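Local coordinates for protein P450 epoxidase (Sorangium cellulosum, PDB 1Q5D) that belongs to the cytochrome P450 family and holds a haem group in the core of its largely helical fold, at residues A[390-395]-A[410-415]. Residues are numbered along the deposited sequence; the frame is centred on the assembly and turned at random.
Sequences KLKETP and NVILKP
Lys-390 and Ile-412 form an antiparallel hydrogen-bonded pair, closed by two backbone bonds: Ile-412 N to Lys-390 O at 2.9 Å, with an N-H...O angle of 167°, and Lys-390 N to Ile-412 O at 3.1 Å. A third bond, Lys-392 N to Asn-410 O at 2.9 Å, carries the ladder past the non-hydrogen-bonded pair Leu-391 and Val-411, whose CA atoms approach to 4.5 Å.

The tight part of the contact lies along this ladder. Asn-410 O, besides accepting the bond from Lys-392 N, is approached by two carbons: Leu-391 CD2 and Lys-392 CB each come within 3.4 Å of it. The CG of Lys-392, set anti to its own backbone N (chi1 -161°), meets Ile-412 CD1 at 3.7 Å, the two side chains crossing at about a right angle; beyond CG the extended chain of this exposed lysine departs from strand 406-412. Looser contact marks the exposed margin, where Lys-390 CG comes no nearer to the Pro-415 ring than 4.1 Å, at CG.

At the other end, Glu-393 lies alongside Asn-410, its carboxylate plane turned 76° from the amide. They are joined through a water, which donates to Glu-393 OE2 and accepts from Asn-410 N, thereby continuing the link between the segments beyond the last direct bond.

The pairing belongs to the small antiparallel sheet near the C-terminus of this P450, at the surface of the chain. On the buried side, Val-411 bonds through its backbone to Phe-143 of strand 143-144 and packs its side chain on Leu-271 of helix 257-272; Pro-395 touches Leu-268 and Arg-272 of that helix.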
loop_
_atom_site.group_PDB
_atom_site.type_symbol
_atom_site.label_atom_id
_atom_site.label_comp_id
_atom_site.label_asym_id
_atom_site.label_seq_id
_atom_site.Cartn_x
_atom_site.Cartn_y
_atom_site.Cartn_z
ATOM N N LYS A 390 -11.786 -2.976 -23.294
ATOM C CA LYS A 390 -12.293 -4.276 -22.862
ATOM C C LYS A 390 -11.163 -5.171 -22.391
ATOM O O LYS A 390 -10.050 -5.090 -22.902
ATOM C CB LYS A 390 -13.009 -4.989 -24.016
ATOM C CG LYS A 390 -14.375 -4.432 -24.381
ATOM C CD LYS A 390 -15.325 -5.539 -24.856
ATOM C CE LYS A 390 -14.752 -6.333 -26.033
ATOM N NZ LYS A 390 -15.805 -7.182 -26.689
ATOM N N LEU A 391 -11.464 -6.036 -21.428
ATOM C CA LEU A 391 -10.551 -7.087 -20.984
ATOM C C LEU A 391 -10.241 -8.074 -22.109
ATOM O O LEU A 391 -11.156 -8.674 -22.681
ATOM C CB LEU A 391 -11.190 -7.864 -19.828
ATOM C CG LEU A 391 -10.442 -7.993 -18.506
ATOM C CD1 LEU A 391 -11.021 -9.140 -17.680
ATOM C CD2 LEU A 391 -8.942 -8.170 -18.734
ATOM N N LYS A 392 -8.961 -8.263 -22.421
ATOM C CA LYS A 392 -8.581 -9.229 -23.448
ATOM C C LYS A 392 -8.691 -10.654 -22.923
ATOM O O LYS A 392 -9.107 -11.562 -23.644
ATOM C CB LYS A 392 -7.162 -8.976 -23.966
ATOM C CG LYS A 392 -6.890 -9.627 -25.319
ATOM C CD LYS A 392 -5.410 -9.886 -25.528
ATOM C CE LYS A 392 -5.129 -10.288 -26.970
ATOM N NZ LYS A 392 -3.709 -10.015 -27.343
ATOM N N GLU A 393 -8.314 -10.837 -21.661
ATOM C CA GLU A 393 -8.338 -12.149 -21.032
ATOM C C GLU A 393 -8.024 -12.019 -19.546
ATOM O O GLU A 393 -7.587 -10.959 -19.091
ATOM C CB GLU A 393 -7.357 -13.099 -21.724
ATOM C CG GLU A 393 -6.054 -13.325 -20.979
ATOM C CD GLU A 393 -5.002 -12.294 -21.318
ATOM O OE1 GLU A 393 -4.617 -12.195 -22.504
ATOM O OE2 GLU A 393 -4.559 -11.584 -20.391
ATOM N N THR A 394 -8.255 -13.095 -18.800
ATOM C CA THR A 394 -8.117 -13.082 -17.346
ATOM C C THR A 394 -6.769 -12.536 -16.885
ATOM O O THR A 394 -5.713 -12.946 -17.381
ATOM C CB THR A 394 -8.331 -14.500 -16.769
ATOM O OG1 THR A 394 -9.202 -15.244 -17.632
ATOM C CG2 THR A 394 -9.113 -14.430 -15.467
ATOM N N PRO A 395 -6.803 -11.610 -15.934
ATOM C CA PRO A 395 -5.570 -11.085 -15.345
ATOM C C PRO A 395 -4.772 -12.194 -14.674
ATOM O O PRO A 395 -5.339 -13.158 -14.169
ATOM C CB PRO A 395 -6.070 -10.087 -14.293
ATOM C CG PRO A 395 -7.499 -10.448 -14.053
ATOM C CD PRO A 395 -8.012 -10.996 -15.355
ATOM N N ASN A 410 -4.261 -7.445 -19.313
ATOM C CA ASN A 410 -4.207 -7.187 -20.742
ATOM C C ASN A 410 -5.555 -6.748 -21.284
ATOM O O ASN A 410 -6.577 -7.397 -21.050
ATOM C CB ASN A 410 -3.685 -8.412 -21.495
ATOM C CG ASN A 410 -2.170 -8.527 -21.434
ATOM O OD1 ASN A 410 -1.630 -9.421 -20.782
ATOM N ND2 ASN A 410 -1.477 -7.611 -22.103
ATOM N N VAL A 411 -5.551 -5.629 -22.000
ATOM C CA VAL A 411 -6.780 -5.059 -22.517
ATOM C C VAL A 411 -6.635 -4.703 -23.987
ATOM O O VAL A 411 -5.523 -4.653 -24.526
ATOM C CB VAL A 411 -7.190 -3.776 -21.748
ATOM C CG1 VAL A 411 -7.351 -4.056 -20.265
ATOM C CG2 VAL A 411 -6.175 -2.651 -21.983
ATOM N N ILE A 412 -7.778 -4.467 -24.621
ATOM C CA ILE A 412 -7.828 -3.896 -25.951
ATOM C C ILE A 412 -8.467 -2.529 -25.808
ATOM O O ILE A 412 -9.632 -2.418 -25.422
ATOM C CB ILE A 412 -8.672 -4.776 -26.886
ATOM C CG1 ILE A 412 -8.097 -6.195 -26.946
ATOM C CG2 ILE A 412 -8.753 -4.147 -28.275
ATOM C CD1 ILE A 412 -9.150 -7.278 -27.099
ATOM N N LEU A 413 -7.699 -1.487 -26.101
ATOM C CA LEU A 413 -8.159 -0.127 -25.842
ATOM C C LEU A 413 -9.313 0.290 -26.752
ATOM O O LEU A 413 -10.349 0.746 -26.274
ATOM C CB LEU A 413 -6.996 0.863 -25.914
ATOM C CG LEU A 413 -5.941 0.679 -24.816
ATOM C CD1 LEU A 413 -4.688 1.467 -25.138
ATOM C CD2 LEU A 413 -6.498 1.064 -23.444
ATOM N N LYS A 414 -9.142 0.125 -28.060
ATOM C CA LYS A 414 -10.217 0.440 -29.003
ATOM C C LYS A 414 -10.606 -0.789 -29.821
ATOM O O LYS A 414 -10.087 -1.002 -30.915
ATOM C CB LYS A 414 -9.824 1.598 -29.932
ATOM C CG LYS A 414 -8.527 2.314 -29.566
ATOM C CD LYS A 414 -8.193 3.414 -30.568
ATOM C CE LYS A 414 -8.968 4.707 -30.268
ATOM N NZ LYS A 414 -9.077 5.573 -31.488
ATOM N N PRO A 415 -11.517 -1.599 -29.286
ATOM C CA PRO A 415 -11.920 -2.852 -29.934
ATOM C C PRO A 415 -12.780 -2.611 -31.167
ATOM O O PRO A 415 -13.546 -1.645 -31.195
ATOM C CB PRO A 415 -12.752 -3.564 -28.854
ATOM C CG PRO A 415 -12.537 -2.775 -27.593
ATOM C CD PRO A 415 -12.232 -1.372 -28.020
HETATM O O HOH W 1 -5.048 -9.731 -18.501
#